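Local coordinates for protein thioesterase (Streptomyces coelicolor, PDB 3QMW) that probably hydrolyses thioesters, acting as an alpha/beta-hydrolase-fold thioesterase of the prodiginine biosynthetic pathway, at residues L110-A115 and Y191-R196; S134-L139 and E220-Y225; T203-A208 and G228-R233. All blocks are in the same frame, centred on the assembly; numbering follows the deposited sequence.

How the interactions relate
Three contacts run from a helix packed against the central parallel sheet to that sheet's edge. Interaction 1 ties helix 106-120 to the loop before strand 203-208; interaction 2 joins the loops following strand 129-132 and helix 216-220; interaction 3 pairs strands 203-208 and 230-235. Centres of interactions 1 and 2 lie about 11 Å apart, those of 2 and 3 about 10 Å, and those of 1 and 3 about 17 Å. Interaction 2 touches both others: Y225 and P137 pack on Y112, and E220 forms a salt bridge to R232. Along the chain interaction 2 alternates with each neighbour, whereas interaction 1 closes before 3 opens, so distant sequence regions interlock within one alpha/beta hydrolase domain.

Interaction 1: residues L110-A115 and Y191-R196; sequences LAYEVA and YDWHPR
The backbones of helical 110-115, which carries Y112 and E113, and of the irregular loop 191-196, which carries Y191, W193 and R196, stay well apart: E113 CA and W193 CA, the nearest such pair, are 10.0 Å from each other, and long side chains bridge the gap. In this alpha/beta hydrolase fold the helix, 106-120, is the one that follows the probable nucleophile elbow, and the loop leads from helix 178-189 toward strand 203-208.

The carboxylate of E113 is the charged centre. Its chain is bent by the turn about CB-CG (chi2 -75°), which brings OE2 toward the loop. There Y191 OH donates to E113 OE2 in a very short bond of 2.5 Å, with the oxygen at the edge of the tyrosine ring, near its plane, and the carboxylate turned steeply to that ring. R196 NH2 reaches the same E113 OE2 at 3.3 Å in a salt bridge. Here the two flat groups stand 83° apart, so the guanidinium meets the carboxylate crosswise, not in the coplanar pairing often seen. One buried oxygen thus answers to two groups, which would be expected to favour the charged form of E113. Outside the contact, M79 and A83 of helix 79-91 pack on the E113 side chain.

Y112 works beside it through its hydroxyl. W193 NE1 donates to Y112 OH over 3.0 Å with an angle of 149° at the hydrogen, and the two side chains cross at about a right angle. Y225 meets both of these rings, edge-to-face in the case of W193. The arginine chain slides past Y112 in the opposite direction, bringing R196 CD to 3.7 Å from Y112 OH, while R196 NE makes a weak 3.0 Å bond to H194 O.

Interaction 2: residues S134-L139 and E220-Y225; sequences SRAPHL and EAWRPY
Y225 OH is held twice by H138: backbone H138 N donates to it over 2.8 Å, and H138 ND1 bonds to the same oxygen, also at 2.8 Å, either atom being a possible donor. The contact joins two loops of the alpha/beta hydrolase fold, one leaving strand 129-132, the other running from helix 216-220 toward strand 230-235; each carries a short 3-10 turn. H138 CG sits between its backbone N and carbonyl carbon (chi1 71°), folding the imidazole back so that ring and backbone N serve one hydroxyl. The imidazole and phenol meet rim to rim, their planes only 11° apart.

P137 CD sits in the corner between two aromatic faces. It lies 3.6 Å from the centroid of the W222 six-membered ring and 3.9 Å from that of the Y225 ring, a CH-pi contact with each. A136 CA covers the five-membered part of the same indole face.

At the edge of that indole, W222 NE1 donates to S134 O at 2.9 Å, approaching from well above the carbonyl plane. A leucine in place of W222 would probably leave S134 O without this donor and P137 CD without one of the two aromatic faces it packs on. Beside the rings the backbones come close, and A136 CB meets A221 CB at 3.3 Å.

Interaction 3: residues T203-A208 and G228-R233; sequences TTAFSA and GSFLRR
Backbone hydrogen bonds join T203 to S229 and L231, and continue along two parallel strands whose directions differ by 18°. T203 N donates to S229 O, L231 N to T203 O (3.2 Å), A205 N to L231 O (3.0 Å) and S207 N to R233 O (3.3 Å). F230 lies opposite T203, L231 opposite T204, R232 opposite A205 and R233 opposite F206. CA-H...O contacts fill in between, such as F230 CA to T203 O at 3.3 Å.

These strands are the last two of the central parallel sheet, joined through helix 216-220 as a beta-alpha-beta crossover; within this chain strand 230-235 forms the sheet edge.

Apolar contacts differ on the two faces. On the face of T203, A205, F230 and R232, which helix 216-220 packs against, F230 swings its ring across to the neighbouring strand (chi1 -176°), putting CE1 3.6 Å from T203 CG2 and CZ 4.0 Å from A205 CB. On the other face, near helix 246-258, R233 CB rests 3.7 Å from F206 CD1, and T204 CG2 lies 4.0 Å from L231 CB, the two side chains running side by side.

Polar ends find partners elsewhere: T204 OG1 with H128 and E258, S207 OG with H234 ND1, and R232 NE in a salt bridge with E220 OE1. R233's guanidinium stretches back along its own strand, where L231 CD1 lies over one face.

Interaction 1: residues L110-A115 and Y191-R196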
loop_
_atom_site.group_PDB
_atom_site.type_symbol
_atom_site.label_atom_id
_atom_site.label_comp_id
_atom_site.label_asym_id
_atom_site.label_seq_id
_atom_site.Cartn_x
_atom_site.Cartn_y
_atom_site.Cartn_z
ATOM N N LEU D 110 2.345 -21.952 10.165
ATOM C CA LEU D 110 3.057 -21.650 11.411
ATOM C C LEU D 110 2.409 -20.499 12.160
ATOM O O LEU D 110 2.321 -20.545 13.383
ATOM C CB LEU D 110 4.535 -21.353 11.138
ATOM C CG LEU D 110 5.376 -20.685 12.241
ATOM C CD1 LEU D 110 5.143 -21.262 13.637
ATOM C CD2 LEU D 110 6.835 -20.792 11.867
ATOM N N ALA D 111 1.961 -19.483 11.424
ATOM C CA ALA D 111 1.262 -18.330 12.005
ATOM C C ALA D 111 0.018 -18.756 12.798
ATOM O O ALA D 111 -0.158 -18.385 13.967
ATOM C CB ALA D 111 0.861 -17.367 10.903
ATOM N N TYR D 112 -0.829 -19.542 12.139
ATOM C CA TYR D 112 -2.050 -20.085 12.729
ATOM C C TYR D 112 -1.754 -20.852 14.023
ATOM O O TYR D 112 -2.354 -20.585 15.067
ATOM C CB TYR D 112 -2.744 -20.974 11.683
ATOM C CG TYR D 112 -3.863 -21.855 12.188
ATOM C CD1 TYR D 112 -4.941 -21.325 12.893
ATOM C CD2 TYR D 112 -3.858 -23.225 11.927
ATOM C CE1 TYR D 112 -5.978 -22.143 13.344
ATOM C CE2 TYR D 112 -4.880 -24.042 12.370
ATOM C CZ TYR D 112 -5.937 -23.498 13.075
ATOM O OH TYR D 112 -6.943 -24.320 13.515
ATOM N N GLU D 113 -0.804 -21.779 13.952
ATOM C CA GLU D 113 -0.416 -22.573 15.115
ATOM C C GLU D 113 0.081 -21.741 16.291
ATOM O O GLU D 113 -0.309 -22.003 17.421
ATOM C CB GLU D 113 0.630 -23.599 14.726
ATOM C CG GLU D 113 0.053 -24.733 13.900
ATOM C CD GLU D 113 -0.756 -25.711 14.725
ATOM O OE1 GLU D 113 -0.341 -26.040 15.865
ATOM O OE2 GLU D 113 -1.808 -26.160 14.222
ATOM N N VAL D 114 0.928 -20.752 16.043
ATOM C CA VAL D 114 1.339 -19.834 17.115
ATOM C C VAL D 114 0.144 -19.037 17.675
ATOM O O VAL D 114 0.111 -18.706 18.869
ATOM C CB VAL D 114 2.432 -18.837 16.643
ATOM C CG1 VAL D 114 2.575 -17.676 17.640
ATOM C CG2 VAL D 114 3.766 -19.557 16.433
ATOM N N ALA D 115 -0.825 -18.722 16.810
ATOM C CA ALA D 115 -2.034 -18.012 17.232
ATOM C C ALA D 115 -2.779 -18.835 18.275
ATOM O O ALA D 115 -3.043 -18.370 19.386
ATOM C CB ALA D 115 -2.930 -17.731 16.039
ATOM N N TYR D 191 2.530 -32.715 9.674
ATOM C CA TYR D 191 1.442 -32.044 10.377
ATOM C C TYR D 191 0.147 -32.696 9.948
ATOM O O TYR D 191 -0.060 -32.949 8.759
ATOM C CB TYR D 191 1.431 -30.562 9.994
ATOM C CG TYR D 191 0.326 -29.713 10.594
ATOM C CD1 TYR D 191 0.476 -29.125 11.848
ATOM C CD2 TYR D 191 -0.845 -29.454 9.882
ATOM C CE1 TYR D 191 -0.517 -28.335 12.389
ATOM C CE2 TYR D 191 -1.846 -28.662 10.413
ATOM C CZ TYR D 191 -1.678 -28.106 11.666
ATOM O OH TYR D 191 -2.673 -27.314 12.181
ATOM N N ASP D 192 -0.706 -33.000 10.919
ATOM C CA ASP D 192 -2.102 -33.312 10.624
ATOM C C ASP D 192 -2.955 -32.569 11.636
ATOM O O ASP D 192 -2.651 -32.561 12.825
ATOM C CB ASP D 192 -2.381 -34.823 10.638
ATOM C CG ASP D 192 -3.417 -35.235 9.588
ATOM O OD1 ASP D 192 -3.135 -35.097 8.382
ATOM O OD2 ASP D 192 -4.517 -35.705 9.968
ATOM N N TRP D 193 -4.014 -31.933 11.148
ATOM C CA TRP D 193 -4.758 -30.969 11.944
ATOM C C TRP D 193 -5.596 -31.622 13.054
ATOM O O TRP D 193 -6.656 -32.184 12.789
ATOM C CB TRP D 193 -5.627 -30.097 11.035
ATOM C CG TRP D 193 -6.453 -29.103 11.761
ATOM C CD1 TRP D 193 -6.017 -27.987 12.409
ATOM C CD2 TRP D 193 -7.874 -29.134 11.920
ATOM N NE1 TRP D 193 -7.082 -27.315 12.966
ATOM C CE2 TRP D 193 -8.234 -28.002 12.683
ATOM C CE3 TRP D 193 -8.878 -30.012 11.492
ATOM C CZ2 TRP D 193 -9.559 -27.719 13.025
ATOM C CZ3 TRP D 193 -10.199 -29.732 11.833
ATOM C CH2 TRP D 193 -10.527 -28.593 12.590
ATOM N N HIS D 194 -5.072 -31.550 14.283
ATOM C CA HIS D 194 -5.824 -31.805 15.517
ATOM C C HIS D 194 -7.057 -30.910 15.539
ATOM O O HIS D 194 -6.920 -29.692 15.664
ATOM C CB HIS D 194 -4.977 -31.454 16.763
ATOM C CG HIS D 194 -4.021 -32.529 17.190
ATOM N ND1 HIS D 194 -2.692 -32.538 16.819
ATOM C CD2 HIS D 194 -4.194 -33.615 17.985
ATOM C CE1 HIS D 194 -2.091 -33.588 17.354
ATOM N NE2 HIS D 194 -2.982 -34.259 18.063
ATOM N N PRO D 195 -8.266 -31.495 15.426
ATOM C CA PRO D 195 -9.451 -30.639 15.497
ATOM C C PRO D 195 -9.502 -29.788 16.763
ATOM O O PRO D 195 -9.153 -30.249 17.858
ATOM C CB PRO D 195 -10.612 -31.638 15.451
ATOM C CG PRO D 195 -10.059 -32.788 14.669
ATOM C CD PRO D 195 -8.626 -32.896 15.134
ATOM N N ARG D 196 -9.921 -28.541 16.578
ATOM C CA ARG D 196 -9.945 -27.556 17.641
ATOM C C ARG D 196 -10.940 -26.463 17.237
ATOM O O ARG D 196 -11.379 -26.428 16.080
ATOM C CB ARG D 196 -8.527 -27.004 17.863
ATOM C CG ARG D 196 -8.103 -25.914 16.884
ATOM C CD ARG D 196 -6.594 -25.773 16.847
ATOM N NE ARG D 196 -5.993 -26.824 16.038
ATOM C CZ ARG D 196 -4.701 -27.133 16.035
ATOM N NH1 ARG D 196 -3.844 -26.480 16.818
ATOM N NH2 ARG D 196 -4.266 -28.114 15.249
#

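Interaction 2: residues S134-L139 and E220-Y225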
loop_
_atom_site.group_PDB
_atom_site.type_symbol
_atom_site.label_atom_id
_atom_site.label_comp_id
_atom_site.label_asym_id
_atom_site.label_seq_id
_atom_site.Cartn_x
_atom_site.Cartn_y
_atom_site.Cartn_z
ATOM N N SER D 134 -1.096 -20.142 1.153
ATOM C CA SER D 134 -1.242 -21.304 2.037
ATOM C C SER D 134 -2.655 -21.877 2.010
ATOM O O SER D 134 -3.634 -21.149 2.163
ATOM C CB SER D 134 -0.870 -20.925 3.473
ATOM O OG SER D 134 -1.043 -22.022 4.354
ATOM N N ARG D 135 -2.747 -23.187 1.803
ATOM C CA ARG D 135 -4.011 -23.925 1.951
ATOM C C ARG D 135 -4.464 -23.942 3.409
ATOM O O ARG D 135 -3.681 -23.653 4.320
ATOM C CB ARG D 135 -3.835 -25.366 1.479
ATOM C CG ARG D 135 -2.792 -26.149 2.304
ATOM C CD ARG D 135 -2.563 -27.548 1.804
ATOM N NE ARG D 135 -2.274 -27.584 0.378
ATOM C CZ ARG D 135 -1.949 -28.691 -0.284
ATOM N NH1 ARG D 135 -1.845 -29.861 0.351
ATOM N NH2 ARG D 135 -1.716 -28.628 -1.591
ATOM N N ALA D 136 -5.722 -24.296 3.630
ATOM C CA ALA D 136 -6.243 -24.425 4.985
ATOM C C ALA D 136 -5.519 -25.556 5.741
ATOM O O ALA D 136 -5.175 -26.574 5.137
ATOM C CB ALA D 136 -7.730 -24.691 4.943
ATOM N N PRO D 137 -5.288 -25.381 7.059
ATOM C CA PRO D 137 -4.556 -26.335 7.907
ATOM C C PRO D 137 -4.972 -27.811 7.778
ATOM O O PRO D 137 -4.112 -28.673 7.548
ATOM C CB PRO D 137 -4.820 -25.817 9.318
ATOM C CG PRO D 137 -4.998 -24.350 9.133
ATOM C CD PRO D 137 -5.620 -24.147 7.794
ATOM N N HIS D 138 -6.268 -28.102 7.876
ATOM C CA HIS D 138 -6.739 -29.482 7.706
ATOM C C HIS D 138 -6.304 -30.116 6.379
ATOM O O HIS D 138 -6.269 -31.350 6.276
ATOM C CB HIS D 138 -8.268 -29.603 7.881
ATOM C CG HIS D 138 -9.074 -29.007 6.762
ATOM N ND1 HIS D 138 -9.725 -27.795 6.875
ATOM C CD2 HIS D 138 -9.358 -29.471 5.520
ATOM C CE1 HIS D 138 -10.360 -27.533 5.744
ATOM N NE2 HIS D 138 -10.151 -28.533 4.905
ATOM N N LEU D 139 -5.976 -29.288 5.380
ATOM C CA LEU D 139 -5.543 -29.785 4.066
ATOM C C LEU D 139 -4.045 -30.087 3.992
ATOM O O LEU D 139 -3.555 -30.452 2.923
ATOM C CB LEU D 139 -5.919 -28.794 2.943
ATOM C CG LEU D 139 -7.380 -28.715 2.479
ATOM C CD1 LEU D 139 -7.637 -27.439 1.676
ATOM C CD2 LEU D 139 -7.745 -29.955 1.658
ATOM N N GLU D 220 -9.921 -20.499 0.298
ATOM C CA GLU D 220 -11.286 -20.348 0.776
ATOM C C GLU D 220 -11.522 -21.191 2.023
ATOM O O GLU D 220 -12.252 -20.776 2.918
ATOM C CB GLU D 220 -12.283 -20.759 -0.311
ATOM C CG GLU D 220 -13.776 -20.524 0.045
ATOM C CD GLU D 220 -14.150 -19.048 0.144
ATOM O OE1 GLU D 220 -13.541 -18.219 -0.572
ATOM O OE2 GLU D 220 -15.059 -18.716 0.934
ATOM N N ALA D 221 -10.896 -22.366 2.083
ATOM C CA ALA D 221 -11.069 -23.303 3.204
ATOM C C ALA D 221 -10.653 -22.766 4.589
ATOM O O ALA D 221 -10.957 -23.386 5.602
ATOM C CB ALA D 221 -10.344 -24.624 2.898
ATOM N N TRP D 222 -9.967 -21.627 4.636
ATOM C CA TRP D 222 -9.623 -20.968 5.904
ATOM C C TRP D 222 -10.826 -20.333 6.607
ATOM O O TRP D 222 -10.744 -20.001 7.794
ATOM C CB TRP D 222 -8.593 -19.850 5.672
ATOM C CG TRP D 222 -7.184 -20.304 5.512
ATOM C CD1 TRP D 222 -6.556 -20.644 4.346
ATOM C CD2 TRP D 222 -6.202 -20.437 6.549
ATOM N NE1 TRP D 222 -5.252 -20.984 4.597
ATOM C CE2 TRP D 222 -5.011 -20.870 5.942
ATOM C CE3 TRP D 222 -6.220 -20.234 7.934
ATOM C CZ2 TRP D 222 -3.850 -21.113 6.669
ATOM C CZ3 TRP D 222 -5.063 -20.473 8.657
ATOM C CH2 TRP D 222 -3.898 -20.911 8.024
ATOM N N ARG D 223 -11.915 -20.123 5.868
ATOM C CA ARG D 223 -13.037 -19.306 6.348
ATOM C C ARG D 223 -13.551 -19.767 7.713
ATOM O O ARG D 223 -13.597 -18.961 8.653
ATOM C CB ARG D 223 -14.174 -19.272 5.307
ATOM C CG ARG D 223 -15.444 -18.525 5.746
ATOM C CD ARG D 223 -16.525 -18.586 4.669
ATOM N NE ARG D 223 -16.069 -17.987 3.411
ATOM C CZ ARG D 223 -16.012 -16.678 3.161
ATOM N NH1 ARG D 223 -16.382 -15.780 4.073
ATOM N NH2 ARG D 223 -15.576 -16.258 1.981
ATOM N N PRO D 224 -13.909 -21.067 7.836
ATOM C CA PRO D 224 -14.428 -21.562 9.110
ATOM C C PRO D 224 -13.384 -21.666 10.225
ATOM O O PRO D 224 -13.740 -22.066 11.327
ATOM C CB PRO D 224 -14.963 -22.952 8.751
ATOM C CG PRO D 224 -14.117 -23.387 7.620
ATOM C CD PRO D 224 -13.855 -22.142 6.824
ATOM N N TYR D 225 -12.125 -21.311 9.949
ATOM C CA TYR D 225 -11.075 -21.305 10.980
ATOM C C TYR D 225 -11.135 -20.085 11.891
ATOM O O TYR D 225 -10.353 -19.990 12.837
ATOM C CB TYR D 225 -9.676 -21.441 10.360
ATOM C CG TYR D 225 -9.340 -22.865 10.020
ATOM C CD1 TYR D 225 -9.696 -23.414 8.795
ATOM C CD2 TYR D 225 -8.689 -23.680 10.943
ATOM C CE1 TYR D 225 -9.402 -24.744 8.489
ATOM C CE2 TYR D 225 -8.383 -25.009 10.648
ATOM C CZ TYR D 225 -8.748 -25.534 9.424
ATOM O OH TYR D 225 -8.463 -26.842 9.127
#

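Interaction 3: residues T203-A208 and G228-R233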
loop_
_atom_site.group_PDB
_atom_site.type_symbol
_atom_site.label_atom_id
_atom_site.label_comp_id
_atom_site.label_asym_id
_atom_site.label_seq_id
_atom_site.Cartn_x
_atom_site.Cartn_y
_atom_site.Cartn_z
ATOM N N THR D 203 -9.430 -12.601 9.938
ATOM C CA THR D 203 -8.457 -13.291 9.114
ATOM C C THR D 203 -8.548 -12.827 7.672
ATOM O O THR D 203 -9.641 -12.683 7.137
ATOM C CB THR D 203 -8.700 -14.816 9.190
ATOM O OG1 THR D 203 -8.286 -15.286 10.473
ATOM C CG2 THR D 203 -7.937 -15.574 8.106
ATOM N N THR D 204 -7.395 -12.596 7.051
ATOM C CA THR D 204 -7.334 -12.267 5.638
ATOM C C THR D 204 -6.380 -13.224 4.928
ATOM O O THR D 204 -5.245 -13.404 5.362
ATOM C CB THR D 204 -6.864 -10.832 5.421
ATOM O OG1 THR D 204 -7.443 -9.975 6.414
ATOM C CG2 THR D 204 -7.248 -10.361 4.015
ATOM N N ALA D 205 -6.847 -13.834 3.840
ATOM C CA ALA D 205 -6.075 -14.840 3.130
ATOM C C ALA D 205 -5.865 -14.452 1.670
ATOM O O ALA D 205 -6.794 -14.014 0.999
ATOM C CB ALA D 205 -6.759 -16.194 3.222
ATOM N N PHE D 206 -4.640 -14.643 1.186
ATOM C CA PHE D 206 -4.286 -14.269 -0.164
ATOM C C PHE D 206 -4.040 -15.486 -1.014
ATOM O O PHE D 206 -3.218 -16.332 -0.678
ATOM C CB PHE D 206 -3.039 -13.404 -0.162
ATOM C CG PHE D 206 -3.188 -12.150 0.620
ATOM C CD1 PHE D 206 -3.550 -10.963 -0.010
ATOM C CD2 PHE D 206 -2.977 -12.144 1.987
ATOM C CE1 PHE D 206 -3.690 -9.781 0.720
ATOM C CE2 PHE D 206 -3.123 -10.969 2.724
ATOM C CZ PHE D 206 -3.479 -9.789 2.088
ATOM N N SER D 207 -4.761 -15.564 -2.123
ATOM C CA SER D 207 -4.528 -16.579 -3.128
ATOM C C SER D 207 -3.739 -15.937 -4.248
ATOM O O SER D 207 -3.574 -14.720 -4.272
ATOM C CB SER D 207 -5.854 -17.134 -3.641
ATOM O OG SER D 207 -6.788 -16.091 -3.882
ATOM N N ALA D 208 -3.236 -16.773 -5.151
ATOM C CA ALA D 208 -2.507 -16.334 -6.329
ATOM C C ALA D 208 -3.003 -17.158 -7.518
ATOM O O ALA D 208 -3.261 -18.345 -7.383
ATOM C CB ALA D 208 -1.016 -16.514 -6.121
ATOM N N GLY D 228 -14.408 -14.162 13.550
ATOM C CA GLY D 228 -14.419 -12.765 13.108
ATOM C C GLY D 228 -14.522 -12.602 11.599
ATOM O O GLY D 228 -14.853 -13.554 10.878
ATOM N N SER D 229 -14.230 -11.395 11.120
ATOM C CA SER D 229 -14.379 -11.066 9.703
ATOM C C SER D 229 -13.340 -11.766 8.838
ATOM O O SER D 229 -12.149 -11.749 9.152
ATOM C CB SER D 229 -14.264 -9.556 9.498
ATOM O OG SER D 229 -13.063 -9.057 10.073
ATOM N N PHE D 230 -13.802 -12.361 7.740
ATOM C CA PHE D 230 -12.931 -13.041 6.801
ATOM C C PHE D 230 -12.996 -12.463 5.389
ATOM O O PHE D 230 -14.076 -12.353 4.804
ATOM C CB PHE D 230 -13.276 -14.517 6.730
ATOM C CG PHE D 230 -12.354 -15.293 5.848
ATOM C CD1 PHE D 230 -11.035 -15.510 6.232
ATOM C CD2 PHE D 230 -12.787 -15.786 4.627
ATOM C CE1 PHE D 230 -10.174 -16.224 5.426
ATOM C CE2 PHE D 230 -11.931 -16.502 3.807
ATOM C CZ PHE D 230 -10.621 -16.725 4.206
ATOM N N LEU D 231 -11.827 -12.122 4.848
ATOM C CA LEU D 231 -11.698 -11.649 3.481
ATOM C C LEU D 231 -10.670 -12.487 2.747
ATOM O O LEU D 231 -9.577 -12.722 3.258
ATOM C CB LEU D 231 -11.228 -10.198 3.462
ATOM C CG LEU D 231 -12.239 -9.131 3.883
ATOM C CD1 LEU D 231 -11.514 -7.822 4.175
ATOM C CD2 LEU D 231 -13.319 -8.943 2.819
ATOM N N ARG D 232 -11.016 -12.935 1.548
ATOM C CA ARG D 232 -10.034 -13.526 0.667
ATOM C C ARG D 232 -9.747 -12.553 -0.462
ATOM O O ARG D 232 -10.552 -12.410 -1.386
ATOM C CB ARG D 232 -10.512 -14.866 0.107
ATOM C CG ARG D 232 -9.490 -15.517 -0.817
ATOM C CD ARG D 232 -9.829 -16.957 -1.110
ATOM N NE ARG D 232 -11.183 -17.098 -1.643
ATOM C CZ ARG D 232 -11.549 -16.812 -2.892
ATOM N NH1 ARG D 232 -10.667 -16.364 -3.779
ATOM N NH2 ARG D 232 -12.815 -16.981 -3.257
ATOM N N ARG D 233 -8.604 -11.879 -0.377
ATOM C CA ARG D 233 -8.080 -11.130 -1.511
ATOM C C ARG D 233 -7.493 -12.139 -2.472
ATOM O O ARG D 233 -7.044 -13.203 -2.062
ATOM C CB ARG D 233 -7.008 -10.136 -1.087
ATOM C CG ARG D 233 -7.412 -9.215 0.051
ATOM C CD ARG D 233 -8.709 -8.491 -0.233
ATOM N NE ARG D 233 -8.930 -7.416 0.733
ATOM C CZ ARG D 233 -9.981 -6.598 0.734
ATOM N NH1 ARG D 233 -10.933 -6.721 -0.184
ATOM N NH2 ARG D 233 -10.082 -5.654 1.661
#